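Local coordinates for protein intron-associated endonuclease 1 (Enterobacteria phage T4, PDB 1MK0) that probably catalyses DNA strand cleavage as the GIY-YIG nuclease domain of the intron-encoded homing endonuclease I-TevI, at residues A[8-11]-A[12-15]. The protein carries 1 engineered substitution. Residues are numbered along the deposited sequence; the frame is centred on the assembly and turned at random.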
loop_
_atom_site.group_PDB
_atom_site.type_symbol
_atom_site.label_atom_id
_atom_site.label_comp_id
_atom_site.label_asym_id
_atom_site.label_seq_id
_atom_site.Cartn_x
_atom_site.Cartn_y
_atom_site.Cartn_z
ATOM N N ILE A 8 -1.249 1.475 4.092
ATOM C CA ILE A 8 -0.656 0.585 5.082
ATOM C C ILE A 8 0.236 1.550 5.843
ATOM O O ILE A 8 1.205 2.070 5.293
ATOM C CB ILE A 8 0.196 -0.529 4.435
ATOM C CG1 ILE A 8 -0.705 -1.440 3.593
ATOM C CG2 ILE A 8 0.906 -1.341 5.523
ATOM C CD1 ILE A 8 0.027 -2.572 2.897
ATOM N N LYS A 9 -0.107 1.814 7.100
ATOM C CA LYS A 9 0.641 2.777 7.900
ATOM C C LYS A 9 1.474 2.187 9.031
ATOM O O LYS A 9 1.000 1.365 9.814
ATOM C CB LYS A 9 -0.332 3.820 8.467
ATOM C CG LYS A 9 0.320 4.897 9.324
ATOM C CD LYS A 9 -0.653 6.033 9.638
ATOM C CE LYS A 9 -1.867 5.549 10.415
ATOM N NZ LYS A 9 -2.783 6.668 10.785
ATOM N N ASN A 10 2.729 2.617 9.100
ATOM C CA ASN A 10 3.637 2.164 10.143
ATOM C C ASN A 10 3.220 2.919 11.408
ATOM O O ASN A 10 3.251 4.149 11.434
ATOM C CB ASN A 10 5.072 2.517 9.759
ATOM C CG ASN A 10 6.092 1.967 10.734
ATOM O OD1 ASN A 10 5.908 2.040 11.946
ATOM N ND2 ASN A 10 7.178 1.422 10.206
ATOM N N THR A 11 2.823 2.190 12.446
ATOM C CA THR A 11 2.378 2.826 13.685
ATOM C C THR A 11 3.501 3.455 14.504
ATOM O O THR A 11 3.239 4.156 15.486
ATOM C CB THR A 11 1.609 1.830 14.582
ATOM O OG1 THR A 11 2.470 0.750 14.961
ATOM C CG2 THR A 11 0.405 1.273 13.839
ATOM N N LEU A 12 4.744 3.222 14.098
ATOM C CA LEU A 12 5.891 3.772 14.813
ATOM C C LEU A 12 6.307 5.151 14.308
ATOM O O LEU A 12 6.824 5.966 15.076
ATOM C CB LEU A 12 7.087 2.818 14.709
ATOM C CG LEU A 12 6.895 1.376 15.187
ATOM C CD1 LEU A 12 8.206 0.616 15.037
ATOM C CD2 LEU A 12 6.436 1.362 16.640
ATOM N N ASN A 13 6.080 5.421 13.024
ATOM C CA ASN A 13 6.473 6.701 12.437
ATOM C C ASN A 13 5.423 7.350 11.532
ATOM O O ASN A 13 5.671 8.400 10.947
ATOM C CB ASN A 13 7.765 6.524 11.644
ATOM C CG ASN A 13 7.666 5.407 10.630
ATOM O OD1 ASN A 13 6.634 5.237 9.984
ATOM N ND2 ASN A 13 8.740 4.643 10.483
ATOM N N ASN A 14 4.263 6.716 11.412
ATOM C CA ASN A 14 3.172 7.233 10.592
ATOM C C ASN A 14 3.418 7.273 9.083
ATOM O O ASN A 14 2.634 7.878 8.346
ATOM C CB ASN A 14 2.766 8.628 11.076
ATOM C CG ASN A 14 2.229 8.614 12.488
ATOM O OD1 ASN A 14 1.296 7.874 12.799
ATOM N ND2 ASN A 14 2.815 9.430 13.354
ATOM N N LYS A 15 4.495 6.645 8.618
ATOM C CA LYS A 15 4.771 6.607 7.182
ATOM C C LYS A 15 3.783 5.622 6.564
ATOM O O LYS A 15 3.408 4.638 7.198
ATOM C CB LYS A 15 6.205 6.143 6.914
ATOM C CG LYS A 15 7.268 7.160 7.296
ATOM C CD LYS A 15 8.660 6.620 7.008
ATOM C CE LYS A 15 9.737 7.621 7.398
ATOM N NZ LYS A 15 9.629 8.888 6.622
HETATM O O HOH W 1 0.839 5.726 15.064
#
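N10 and L12–K15 meet across the beta hairpin turn that joins strand 4-10 to strand 16-21 of the antiparallel sheet in the GIY-YIG domain. The tight part gathers round buried N10. Its backbone N donates to K15 O at 2.9 Å, nearly straight at 170°, and its own O takes N14 N at 2.8 Å, with a weak, longer bond from N13 N. The N10 side chain points into the turn: with CG anti to the backbone N (chi1 -175°), OD1 accepts L12 N at 2.7 Å in the plane of the amide carbonyl. ND2 of the same amide is bonded to Y89 OH, so both ends of the group are held and its flip is fixed. The N13 side chain crosses that of N10 at about a right angle, their amide planes turned 46° from each other, and N13 OD1 lies 3.1 Å from N10 CB. This oxygen accepts K15 N at 2.9 Å, closing an Asx turn. T11 OG1 and K15 NZ tie the turn to the rest of the domain by hydrogen bonds to V55 O and N87 OD1. The outer side is looser. K9 runs its aliphatic chain past the backbone of N14, CG lying 3.9 Å from N14 O. On the solvent side, one water joins T11 and N14, donating to T11 O and, at 3.2 Å, to N14 OD1.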